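Local coordinates for protein HAT1-interacting factor 1 (Saccharomyces cerevisiae, PDB 4NQ0) that acts as a nuclear chaperone for histones H3 and H4 within the HAT-B acetyltransferase complex, also binds H2A-H2B, and takes part in chromatin assembly and telomere silencing, at residues Q25-A29 and R44-T48; I235-I240 and K261-Y266; F305-K309 and I333-I337. One frame throughout, in Å; residues are numbered along the deposited sequence.

Interaction 1: Q25-A29 and R44-T48; sequences QVQIA and RCQQT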
ATOM      1  N   GLN A  25     -12.150   1.288 -19.686  1.00 30.87           N
ATOM      2  CA  GLN A  25     -11.571   0.001 -19.275  1.00 30.14           C
ATOM      3  C   GLN A  25     -11.241  -0.068 -17.775  1.00 29.80           C
ATOM      4  O   GLN A  25     -11.466  -1.100 -17.137  1.00 29.69           O
ATOM      5  CB  GLN A  25     -10.324  -0.314 -20.103  1.00 30.01           C
ATOM      6  CG  GLN A  25     -10.572  -0.497 -21.610  1.00 29.72           C
ATOM      7  CD  GLN A  25     -11.900  -1.160 -21.913  1.00 31.21           C
ATOM      8  OE1 GLN A  25     -12.151  -2.315 -21.532  1.00 32.05           O
ATOM      9  NE2 GLN A  25     -12.767  -0.432 -22.591  1.00 31.05           N
ATOM     10  N   VAL A  26     -10.707   1.023 -17.228  1.00 29.64           N
ATOM     11  CA  VAL A  26     -10.475   1.154 -15.786  1.00 29.92           C
ATOM     12  C   VAL A  26     -11.785   0.960 -15.003  1.00 31.02           C
ATOM     13  O   VAL A  26     -11.832   0.197 -14.046  1.00 30.79           O
ATOM     14  CB  VAL A  26      -9.853   2.536 -15.439  1.00 29.68           C
ATOM     15  CG1 VAL A  26      -9.990   2.852 -13.935  1.00 30.09           C
ATOM     16  CG2 VAL A  26      -8.402   2.589 -15.875  1.00 28.05           C
ATOM     17  N   GLN A  27     -12.852   1.632 -15.437  1.00 32.90           N
ATOM     18  CA  GLN A  27     -14.160   1.506 -14.786  1.00 34.38           C
ATOM     19  C   GLN A  27     -14.716   0.081 -14.853  1.00 34.74           C
ATOM     20  O   GLN A  27     -15.277  -0.424 -13.868  1.00 34.48           O
ATOM     21  CB  GLN A  27     -15.167   2.500 -15.376  1.00 35.77           C
ATOM     22  CG  GLN A  27     -14.896   3.949 -14.972  1.00 37.67           C
ATOM     23  CD  GLN A  27     -14.874   4.157 -13.451  1.00 40.75           C
ATOM     24  OE1 GLN A  27     -15.859   3.882 -12.745  1.00 42.41           O
ATOM     25  NE2 GLN A  27     -13.728   4.631 -12.939  1.00 41.22           N
ATOM     26  N   ILE A  28     -14.559  -0.562 -16.006  1.00 34.61           N
ATOM     27  CA  ILE A  28     -14.990  -1.944 -16.163  1.00 34.93           C
ATOM     28  C   ILE A  28     -14.167  -2.855 -15.250  1.00 34.62           C
ATOM     29  O   ILE A  28     -14.721  -3.704 -14.554  1.00 34.77           O
ATOM     30  CB  ILE A  28     -14.877  -2.410 -17.631  1.00 35.10           C
ATOM     31  CG1 ILE A  28     -15.900  -1.683 -18.506  1.00 36.33           C
ATOM     32  CG2 ILE A  28     -15.110  -3.900 -17.750  1.00 35.50           C
ATOM     33  CD1 ILE A  28     -15.660  -1.878 -19.989  1.00 35.56           C
ATOM     34  N   ALA A  29     -12.847  -2.666 -15.250  1.00 34.04           N
ATOM     35  CA  ALA A  29     -11.944  -3.476 -14.448  1.00 33.97           C
ATOM     36  C   ALA A  29     -12.227  -3.280 -12.958  1.00 34.53           C
ATOM     37  O   ALA A  29     -12.233  -4.237 -12.197  1.00 34.03           O
ATOM     38  CB  ALA A  29     -10.495  -3.124 -14.758  1.00 33.22           C
ATOM     39  N   ARG A  44      -8.538  -7.775 -18.097  1.00 33.19           N
ATOM     40  CA  ARG A  44      -9.014  -6.513 -18.637  1.00 32.69           C
ATOM     41  C   ARG A  44      -7.916  -5.448 -18.591  1.00 31.37           C
ATOM     42  O   ARG A  44      -7.733  -4.685 -19.547  1.00 31.14           O
ATOM     43  CB  ARG A  44     -10.210  -6.033 -17.824  1.00 33.32           C
ATOM     44  CG  ARG A  44     -11.043  -5.024 -18.531  1.00 34.05           C
ATOM     45  CD  ARG A  44     -12.141  -5.717 -19.288  1.00 36.42           C
ATOM     46  NE  ARG A  44     -12.729  -4.823 -20.267  1.00 37.29           N
ATOM     47  CZ  ARG A  44     -13.717  -5.157 -21.082  1.00 38.61           C
ATOM     48  NH1 ARG A  44     -14.256  -6.372 -21.030  1.00 40.90           N
ATOM     49  NH2 ARG A  44     -14.175  -4.267 -21.947  1.00 38.25           N
ATOM     50  N   CYS A  45      -7.210  -5.389 -17.463  1.00 30.49           N
ATOM     51  CA  CYS A  45      -6.104  -4.442 -17.278  1.00 29.75           C
ATOM     52  C   CYS A  45      -4.948  -4.813 -18.186  1.00 29.42           C
ATOM     53  O   CYS A  45      -4.403  -3.966 -18.871  1.00 27.93           O
ATOM     54  CB  CYS A  45      -5.610  -4.436 -15.820  1.00 29.38           C
ATOM     55  SG  CYS A  45      -6.789  -3.750 -14.635  1.00 30.89           S
ATOM     56  N   GLN A  46      -4.577  -6.093 -18.174  1.00 30.28           N
ATOM     57  CA  GLN A  46      -3.458  -6.577 -18.977  1.00 31.00           C
ATOM     58  C   GLN A  46      -3.634  -6.260 -20.469  1.00 31.37           C
ATOM     59  O   GLN A  46      -2.740  -5.709 -21.099  1.00 30.87           O
ATOM     60  CB  GLN A  46      -3.274  -8.086 -18.780  1.00 31.78           C
ATOM     61  CG  GLN A  46      -2.227  -8.716 -19.685  1.00 32.41           C
ATOM     62  CD  GLN A  46      -2.847  -9.554 -20.784  1.00 35.74           C
ATOM     63  OE1 GLN A  46      -3.744 -10.362 -20.520  1.00 35.32           O
ATOM     64  NE2 GLN A  46      -2.367  -9.381 -22.028  1.00 36.17           N
ATOM     65  N   GLN A  47      -4.794  -6.607 -21.018  1.00 31.95           N
ATOM     66  CA  GLN A  47      -5.052  -6.401 -22.444  1.00 32.19           C
ATOM     67  C   GLN A  47      -5.135  -4.918 -22.786  1.00 31.48           C
ATOM     68  O   GLN A  47      -4.688  -4.501 -23.842  1.00 31.50           O
ATOM     69  CB  GLN A  47      -6.334  -7.110 -22.866  1.00 33.11           C
ATOM     70  CG  GLN A  47      -6.255  -8.627 -22.741  1.00 35.49           C
ATOM     71  CD  GLN A  47      -7.610  -9.269 -22.814  1.00 39.67           C
ATOM     72  OE1 GLN A  47      -8.560  -8.675 -23.324  1.00 43.03           O
ATOM     73  NE2 GLN A  47      -7.721 -10.482 -22.296  1.00 41.89           N
ATOM     74  N   THR A  48      -5.706  -4.115 -21.896  1.00 31.09           N
ATOM     75  CA  THR A  48      -5.725  -2.671 -22.115  1.00 30.70           C
ATOM     76  C   THR A  48      -4.286  -2.151 -22.126  1.00 30.14           C
ATOM     77  O   THR A  48      -3.916  -1.402 -23.029  1.00 29.49           O
ATOM     78  CB  THR A  48      -6.585  -1.926 -21.060  1.00 30.97           C
ATOM     79  OG1 THR A  48      -7.904  -2.489 -21.038  1.00 31.96           O
ATOM     80  CG2 THR A  48      -6.678  -0.436 -21.383  1.00 30.03           C
TER

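Interaction 2: I235-I240 and K261-Y266; sequences IGDVYI and KALGYY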
ATOM      1  N   ILE A 235      -0.681   7.354  -3.006  1.00 29.50           N
ATOM      2  CA  ILE A 235       0.607   6.719  -2.754  1.00 28.87           C
ATOM      3  C   ILE A 235       0.574   5.970  -1.425  1.00 28.25           C
ATOM      4  O   ILE A 235       1.007   4.822  -1.351  1.00 27.55           O
ATOM      5  CB  ILE A 235       1.777   7.737  -2.813  1.00 29.29           C
ATOM      6  CG1 ILE A 235       2.040   8.138  -4.268  1.00 29.10           C
ATOM      7  CG2 ILE A 235       3.056   7.141  -2.222  1.00 28.68           C
ATOM      8  CD1 ILE A 235       2.941   9.336  -4.434  1.00 29.44           C
ATOM      9  N   GLY A 236       0.029   6.606  -0.386  1.00 28.40           N
ATOM     10  CA  GLY A 236      -0.153   5.947   0.907  1.00 27.46           C
ATOM     11  C   GLY A 236      -0.947   4.665   0.774  1.00 27.38           C
ATOM     12  O   GLY A 236      -0.542   3.621   1.302  1.00 26.63           O
ATOM     13  N   ASP A 237      -2.066   4.746   0.048  1.00 27.73           N
ATOM     14  CA  ASP A 237      -2.926   3.589  -0.239  1.00 27.60           C
ATOM     15  C   ASP A 237      -2.150   2.480  -0.937  1.00 27.15           C
ATOM     16  O   ASP A 237      -2.333   1.296  -0.636  1.00 27.07           O
ATOM     17  CB  ASP A 237      -4.131   3.991  -1.117  1.00 28.28           C
ATOM     18  CG  ASP A 237      -5.205   4.752  -0.354  1.00 30.14           C
ATOM     19  OD1 ASP A 237      -5.206   4.745   0.897  1.00 30.13           O
ATOM     20  OD2 ASP A 237      -6.061   5.360  -1.022  1.00 31.38           O
ATOM     21  N   VAL A 238      -1.270   2.856  -1.866  1.00 26.62           N
ATOM     22  CA  VAL A 238      -0.464   1.865  -2.570  1.00 25.74           C
ATOM     23  C   VAL A 238       0.494   1.168  -1.612  1.00 25.71           C
ATOM     24  O   VAL A 238       0.683  -0.062  -1.697  1.00 25.19           O
ATOM     25  CB  VAL A 238       0.309   2.473  -3.744  1.00 25.88           C
ATOM     26  CG1 VAL A 238       1.342   1.465  -4.303  1.00 24.79           C
ATOM     27  CG2 VAL A 238      -0.677   2.926  -4.827  1.00 25.49           C
ATOM     28  N   TYR A 239       1.089   1.935  -0.700  1.00 25.42           N
ATOM     29  CA  TYR A 239       2.035   1.362   0.260  1.00 25.56           C
ATOM     30  C   TYR A 239       1.331   0.391   1.202  1.00 25.61           C
ATOM     31  O   TYR A 239       1.891  -0.656   1.528  1.00 26.64           O
ATOM     32  CB  TYR A 239       2.800   2.448   1.040  1.00 25.30           C
ATOM     33  CG  TYR A 239       4.003   3.007   0.307  1.00 25.87           C
ATOM     34  CD1 TYR A 239       4.994   2.166  -0.190  1.00 26.67           C
ATOM     35  CD2 TYR A 239       4.166   4.376   0.131  1.00 25.82           C
ATOM     36  CE1 TYR A 239       6.104   2.667  -0.855  1.00 27.10           C
ATOM     37  CE2 TYR A 239       5.266   4.888  -0.533  1.00 26.32           C
ATOM     38  CZ  TYR A 239       6.225   4.033  -1.026  1.00 26.84           C
ATOM     39  OH  TYR A 239       7.296   4.551  -1.673  1.00 25.83           O
ATOM     40  N   ILE A 240       0.111   0.717   1.628  1.00 26.01           N
ATOM     41  CA  ILE A 240      -0.688  -0.213   2.432  1.00 26.41           C
ATOM     42  C   ILE A 240      -0.924  -1.519   1.670  1.00 26.94           C
ATOM     43  O   ILE A 240      -0.756  -2.608   2.225  1.00 27.84           O
ATOM     44  CB  ILE A 240      -2.064   0.377   2.868  1.00 26.96           C
ATOM     45  CG1 ILE A 240      -1.901   1.579   3.818  1.00 26.46           C
ATOM     46  CG2 ILE A 240      -2.921  -0.700   3.540  1.00 27.49           C
ATOM     47  CD1 ILE A 240      -1.223   1.266   5.164  1.00 28.13           C
ATOM     48  N   LYS A 261       5.831   3.660   5.632  1.00 24.88           N
ATOM     49  CA  LYS A 261       5.877   4.624   4.531  1.00 26.51           C
ATOM     50  C   LYS A 261       4.486   5.190   4.265  1.00 26.20           C
ATOM     51  O   LYS A 261       4.340   6.387   4.045  1.00 26.85           O
ATOM     52  CB  LYS A 261       6.421   3.986   3.241  1.00 26.82           C
ATOM     53  CG  LYS A 261       7.905   3.662   3.280  1.00 28.91           C
ATOM     54  CD  LYS A 261       8.792   4.729   2.641  1.00 32.51           C
ATOM     55  CE  LYS A 261       8.595   4.793   1.136  1.00 33.64           C
ATOM     56  NZ  LYS A 261       9.854   4.768   0.343  1.00 34.97           N
ATOM     57  N   ALA A 262       3.471   4.331   4.299  1.00 25.76           N
ATOM     58  CA  ALA A 262       2.096   4.765   4.075  1.00 26.65           C
ATOM     59  C   ALA A 262       1.709   5.768   5.152  1.00 27.12           C
ATOM     60  O   ALA A 262       1.185   6.836   4.864  1.00 27.75           O
ATOM     61  CB  ALA A 262       1.136   3.571   4.092  1.00 26.15           C
ATOM     62  N   LEU A 263       2.016   5.418   6.393  1.00 27.25           N
ATOM     63  CA  LEU A 263       1.739   6.267   7.536  1.00 28.09           C
ATOM     64  C   LEU A 263       2.384   7.644   7.358  1.00 28.44           C
ATOM     65  O   LEU A 263       1.738   8.658   7.570  1.00 29.40           O
ATOM     66  CB  LEU A 263       2.219   5.564   8.809  1.00 27.66           C
ATOM     67  CG  LEU A 263       1.866   6.120  10.186  1.00 29.71           C
ATOM     68  CD1 LEU A 263       0.366   6.069  10.489  1.00 29.61           C
ATOM     69  CD2 LEU A 263       2.650   5.324  11.244  1.00 29.41           C
ATOM     70  N   GLY A 264       3.642   7.687   6.942  1.00 29.03           N
ATOM     71  CA  GLY A 264       4.296   8.963   6.635  1.00 29.77           C
ATOM     72  C   GLY A 264       3.567   9.795   5.583  1.00 30.58           C
ATOM     73  O   GLY A 264       3.499  11.019   5.691  1.00 31.88           O
ATOM     74  N   TYR A 265       3.026   9.143   4.557  1.00 30.55           N
ATOM     75  CA  TYR A 265       2.307   9.854   3.503  1.00 30.95           C
ATOM     76  C   TYR A 265       0.983  10.417   4.008  1.00 31.44           C
ATOM     77  O   TYR A 265       0.636  11.554   3.708  1.00 31.99           O
ATOM     78  CB  TYR A 265       2.093   8.963   2.269  1.00 30.33           C
ATOM     79  CG  TYR A 265       3.251   9.039   1.299  1.00 31.26           C
ATOM     80  CD1 TYR A 265       3.296  10.027   0.317  1.00 30.59           C
ATOM     81  CD2 TYR A 265       4.311   8.148   1.375  1.00 30.24           C
ATOM     82  CE1 TYR A 265       4.351  10.113  -0.560  1.00 31.24           C
ATOM     83  CE2 TYR A 265       5.376   8.232   0.498  1.00 31.08           C
ATOM     84  CZ  TYR A 265       5.387   9.227  -0.464  1.00 31.45           C
ATOM     85  OH  TYR A 265       6.422   9.311  -1.347  1.00 32.11           O
ATOM     86  N   TYR A 266       0.255   9.631   4.789  1.00 31.82           N
ATOM     87  CA  TYR A 266      -1.016  10.101   5.338  1.00 32.61           C
ATOM     88  C   TYR A 266      -0.802  11.303   6.255  1.00 34.11           C
ATOM     89  O   TYR A 266      -1.653  12.174   6.355  1.00 35.33           O
ATOM     90  CB  TYR A 266      -1.713   8.980   6.104  1.00 31.94           C
ATOM     91  CG  TYR A 266      -2.155   7.795   5.264  1.00 30.26           C
ATOM     92  CD1 TYR A 266      -2.696   7.968   3.999  1.00 29.25           C
ATOM     93  CD2 TYR A 266      -2.084   6.504   5.768  1.00 28.91           C
ATOM     94  CE1 TYR A 266      -3.114   6.876   3.232  1.00 29.13           C
ATOM     95  CE2 TYR A 266      -2.506   5.419   5.016  1.00 29.03           C
ATOM     96  CZ  TYR A 266      -3.026   5.618   3.742  1.00 28.39           C
ATOM     97  OH  TYR A 266      -3.471   4.554   2.995  1.00 29.03           O
TER

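Interaction 3: F305-K309 and I333-I337; sequences FKHAK and IQDDI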
ATOM      1  N   PHE A 305       4.132  -0.891  20.193  1.00 26.62           N
ATOM      2  CA  PHE A 305       2.806  -1.318  20.620  1.00 26.89           C
ATOM      3  C   PHE A 305       2.163  -0.295  21.567  1.00 27.60           C
ATOM      4  O   PHE A 305       0.991   0.041  21.419  1.00 28.02           O
ATOM      5  CB  PHE A 305       2.842  -2.680  21.321  1.00 27.09           C
ATOM      6  CG  PHE A 305       3.271  -3.826  20.449  1.00 25.95           C
ATOM      7  CD1 PHE A 305       3.030  -3.829  19.092  1.00 25.05           C
ATOM      8  CD2 PHE A 305       3.884  -4.934  21.012  1.00 27.00           C
ATOM      9  CE1 PHE A 305       3.417  -4.875  18.310  1.00 25.64           C
ATOM     10  CE2 PHE A 305       4.276  -5.994  20.232  1.00 27.61           C
ATOM     11  CZ  PHE A 305       4.038  -5.973  18.872  1.00 27.30           C
ATOM     12  N   LYS A 306       2.924   0.195  22.538  1.00 28.06           N
ATOM     13  CA  LYS A 306       2.380   1.134  23.514  1.00 29.03           C
ATOM     14  C   LYS A 306       2.039   2.471  22.876  1.00 29.02           C
ATOM     15  O   LYS A 306       1.077   3.127  23.266  1.00 29.20           O
ATOM     16  CB  LYS A 306       3.363   1.339  24.665  1.00 29.57           C
ATOM     17  CG  LYS A 306       3.406   0.155  25.612  1.00 31.73           C
ATOM     18  CD  LYS A 306       4.601   0.244  26.547  1.00 34.79           C
ATOM     19  CE  LYS A 306       4.619  -0.912  27.532  1.00 36.83           C
ATOM     20  NZ  LYS A 306       5.923  -0.994  28.248  1.00 38.25           N
ATOM     21  N   HIS A 307       2.844   2.876  21.907  1.00 28.70           N
ATOM     22  CA  HIS A 307       2.545   4.062  21.129  1.00 28.83           C
ATOM     23  C   HIS A 307       1.191   3.920  20.415  1.00 28.36           C
ATOM     24  O   HIS A 307       0.377   4.832  20.422  1.00 28.14           O
ATOM     25  CB  HIS A 307       3.667   4.305  20.119  1.00 28.98           C
ATOM     26  CG  HIS A 307       3.293   5.236  19.013  1.00 30.98           C
ATOM     27  ND1 HIS A 307       3.336   6.607  19.148  1.00 34.01           N
ATOM     28  CD2 HIS A 307       2.852   4.992  17.757  1.00 32.61           C
ATOM     29  CE1 HIS A 307       2.942   7.168  18.017  1.00 34.84           C
ATOM     30  NE2 HIS A 307       2.648   6.209  17.156  1.00 34.75           N
ATOM     31  N   ALA A 308       0.964   2.765  19.796  1.00 27.88           N
ATOM     32  CA  ALA A 308      -0.241   2.534  19.023  1.00 27.87           C
ATOM     33  C   ALA A 308      -1.453   2.420  19.954  1.00 28.39           C
ATOM     34  O   ALA A 308      -2.514   2.961  19.655  1.00 27.83           O
ATOM     35  CB  ALA A 308      -0.085   1.272  18.150  1.00 27.60           C
ATOM     36  N   LYS A 309      -1.280   1.726  21.079  1.00 28.72           N
ATOM     37  CA  LYS A 309      -2.314   1.639  22.118  1.00 29.74           C
ATOM     38  C   LYS A 309      -2.779   3.025  22.593  1.00 30.28           C
ATOM     39  O   LYS A 309      -3.967   3.287  22.649  1.00 30.39           O
ATOM     40  CB  LYS A 309      -1.805   0.823  23.297  1.00 30.19           C
ATOM     41  CG  LYS A 309      -2.734   0.763  24.501  1.00 31.97           C
ATOM     42  CD  LYS A 309      -2.146  -0.129  25.584  1.00 34.16           C
ATOM     43  CE  LYS A 309      -2.991  -0.084  26.857  1.00 36.48           C
ATOM     44  NZ  LYS A 309      -2.448  -0.968  27.904  1.00 36.55           N
ATOM     45  N   ILE A 333      -3.855  -5.241  20.072  1.00 33.79           N
ATOM     46  CA  ILE A 333      -2.605  -4.586  20.469  1.00 33.06           C
ATOM     47  C   ILE A 333      -2.231  -4.987  21.888  1.00 33.03           C
ATOM     48  O   ILE A 333      -1.064  -5.211  22.171  1.00 32.05           O
ATOM     49  CB  ILE A 333      -2.688  -3.060  20.316  1.00 32.70           C
ATOM     50  CG1 ILE A 333      -2.764  -2.690  18.833  1.00 34.11           C
ATOM     51  CG2 ILE A 333      -1.470  -2.370  20.896  1.00 31.89           C
ATOM     52  CD1 ILE A 333      -3.408  -1.342  18.583  1.00 34.78           C
ATOM     53  N   GLN A 334      -3.224  -5.129  22.763  1.00 33.72           N
ATOM     54  CA  GLN A 334      -2.960  -5.579  24.117  1.00 34.54           C
ATOM     55  C   GLN A 334      -2.458  -7.032  24.113  1.00 34.78           C
ATOM     56  O   GLN A 334      -1.562  -7.383  24.883  1.00 34.41           O
ATOM     57  CB  GLN A 334      -4.207  -5.447  24.997  1.00 35.60           C
ATOM     58  CG  GLN A 334      -3.935  -5.700  26.483  1.00 37.47           C
ATOM     59  CD  GLN A 334      -2.957  -4.703  27.082  1.00 39.30           C
ATOM     60  OE1 GLN A 334      -3.126  -3.491  26.934  1.00 40.40           O
ATOM     61  NE2 GLN A 334      -1.927  -5.209  27.769  1.00 39.10           N
ATOM     62  N   ASP A 335      -3.032  -7.871  23.253  1.00 34.96           N
ATOM     63  CA  ASP A 335      -2.522  -9.241  23.094  1.00 35.72           C
ATOM     64  C   ASP A 335      -1.059  -9.203  22.641  1.00 34.62           C
ATOM     65  O   ASP A 335      -0.230  -9.949  23.152  1.00 34.07           O
ATOM     66  CB  ASP A 335      -3.330 -10.037  22.074  1.00 36.29           C
ATOM     67  CG  ASP A 335      -4.796 -10.128  22.427  1.00 38.73           C
ATOM     68  OD1 ASP A 335      -5.159  -9.906  23.605  1.00 40.95           O
ATOM     69  OD2 ASP A 335      -5.591 -10.415  21.507  1.00 41.56           O
ATOM     70  N   ASP A 336      -0.748  -8.309  21.705  1.00 33.66           N
ATOM     71  CA  ASP A 336       0.626  -8.182  21.211  1.00 33.28           C
ATOM     72  C   ASP A 336       1.598  -7.839  22.346  1.00 33.41           C
ATOM     73  O   ASP A 336       2.683  -8.432  22.449  1.00 33.19           O
ATOM     74  CB  ASP A 336       0.715  -7.139  20.092  1.00 32.72           C
ATOM     75  CG  ASP A 336      -0.175  -7.468  18.907  1.00 32.66           C
ATOM     76  OD1 ASP A 336      -0.506  -8.648  18.706  1.00 32.48           O
ATOM     77  OD2 ASP A 336      -0.544  -6.540  18.164  1.00 35.11           O
ATOM     78  N   ILE A 337       1.194  -6.900  23.202  1.00 33.41           N
ATOM     79  CA  ILE A 337       1.991  -6.506  24.358  1.00 33.64           C
ATOM     80  C   ILE A 337       2.185  -7.699  25.294  1.00 35.25           C
ATOM     81  O   ILE A 337       3.312  -8.038  25.656  1.00 34.52           O
ATOM     82  CB  ILE A 337       1.334  -5.332  25.123  1.00 33.64           C
ATOM     83  CG1 ILE A 337       1.447  -4.048  24.301  1.00 31.96           C
ATOM     84  CG2 ILE A 337       1.983  -5.140  26.492  1.00 32.37           C
ATOM     85  CD1 ILE A 337       0.562  -2.929  24.782  1.00 31.20           C
TER

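Interaction 1: Q25-A29 and R44-T48
Ala29 and Arg44 bring the backbones nearest to each other, CA to CA 5.9 Å, where segments 25-29 and 44-48 run antiparallel, their axes 9.8 Å apart at closest approach. They belong to consecutive helices, 14-34 and 38-51, folded back on each other as an alpha-alpha hairpin. The Arg44 side chain does most of the work. Its CG leaves anti to the backbone N (chi1 -161°), and a bend at chi2 turns the rest of the chain across towards Gln25. There the guanidinium presents its NE/NH2 side to a single atom: Gln25 OE1 accepts from Arg44 NH2 at 2.8 Å and from Arg44 NE at 2.9 Å. Amide and guanidinium lie nearly in one plane, 20° apart, with NH2 on an oxygen lone pair and NE almost in line with the C=O bond. Ile28 lies over one guanidinium face, its CG2 3.6 Å above the plane and offset toward the rim. On the other flank the aliphatic part of Gln25 lies against Thr48, CG to OG1 3.4 Å, while Thr48 OG1 also donates to Arg44 O in its own helix. Deeper in, Ala29 CB meets Cys45 SG at 3.8 Å, and Cys45 goes on to touch Ile66 and Phe67 of helix 61-77. With a leucine in place of Arg44 both donors to Gln25 OE1 are gone, and the amide would probably be freer to turn. The chemistry is thus divided: small apolar groups close the inner side, and a charged group gripping a neutral amide bridges the partly exposed outer side.

Interaction 2: I235-I240 and K261-Y266
Tyr239, Tyr265 and Tyr266 carry this contact in the antiparallel pair of helices 229-248 and 252-266, most of which is predicted to form the second TPR repeat. Tyr239 takes Lys261 CB over the centre of its ring, a CH-pi contact of 3.9 Å to the centroid. The lysine chain, bent at three torsions, then follows the ring outwards until its CE reaches Tyr239 OH. Asp180, from a loop, gathers the polar ends here: it is hydrogen-bonded to the hydroxyl groups of Tyr239 and Tyr265 and forms a salt bridge with Lys261, which also pairs with Glu182. The rings of Tyr239 and Tyr265 meet obliquely, planes 35° apart, with their CE2 atoms 3.5 Å from each other. Tyr265 in turn receives Ile235 CG2 squarely over its face, 3.5 Å from the centroid. Tyr266 works on the other flank. Its OH donates to Asp237 OD1 at 2.7 Å, reaching the anti side of that carboxylate, and OD1 has a second partner in the salt bridge to Lys278. The carboxylate is therefore shared between a phenol and an ammonium group, which probably favours its ionised form. Between the two flanks the backbones come close. Gly236 and Ala262 have CA atoms only 4.1 Å apart, because Gly236 carries no side chain where a CB would collide with Tyr266 CE1. Ala262 CB fits beside Gly236 O and is tight against Ile240 CD1 at 3.5 Å. Helix 202-218 packs against helix 229-248, its Leu214 touching Ile235 and Tyr239. On the second helix, Leu263 and Tyr266 lean on helix 273-290, so the hairpin is one layer in a continuous stack of helices.

Interaction 3: F305-K309 and I333-I337
Lys309 NZ donates to Gln334 OE1 at 2.8 Å, closing one margin of an alpha-alpha hairpin at the C-terminal end of the TPR superhelix. Helix 298-316, in the predicted third TPR repeat, pairs here with helix 323-344; segments 305-309 and 333-337 run antiparallel, with axes 9.7 Å apart and an angle of 157° between them. The lysine gets there by full extension: its CG is anti to the backbone N (chi1 175°) and the chain is straight beyond it. Gln334 bends at chi2 to meet it, and the ammonium group lies in the amide plane on an oxygen lone pair. Beneath this polar bridge the lysine methylenes run across Ile337 at about a right angle, CD to CD1 4.0 Å. Ile333 fills the inner side, its CG2 set against both Phe305 O and Lys309 CB, and its CD1 near Ala308 CB. Ile333 also touches Phe284 of helix 273-290, the helix on which Phe305 also rests through Cys287 and Leu290. Phe305 also meets Ile337 and Asp336. Its CB packs on Ile337 CG1 at 3.6 Å. The ring faces Asp336, whose carboxylate makes a salt bridge to Arg291. That leaves the methylene to meet the aromatic face: Asp336 CB stands 3.7 Å from the Phe305 ring centroid, only 11° off the normal.

From the N terminus, the chain first turns back between helices 14-34 and 38-51, and interaction 1 closes that short hairpin. The chain then passes through helix 61-77, a stretch not modelled over 80-159, and helix 202-218 before interaction 2 closes the connection between helices 229-248 and 252-266 near the middle of the molecule. Interaction 3 then joins helices 298-316 and 323-344 at the C-terminal end. The three are strictly in series; none nests in or crosses another. Interactions 1 and 3 lie on opposite sides of the chain's centre, their own centres 41 Å apart. Helix 273-290 touches side chains of interactions 2 and 3, so the central and terminal hairpins are joined through it.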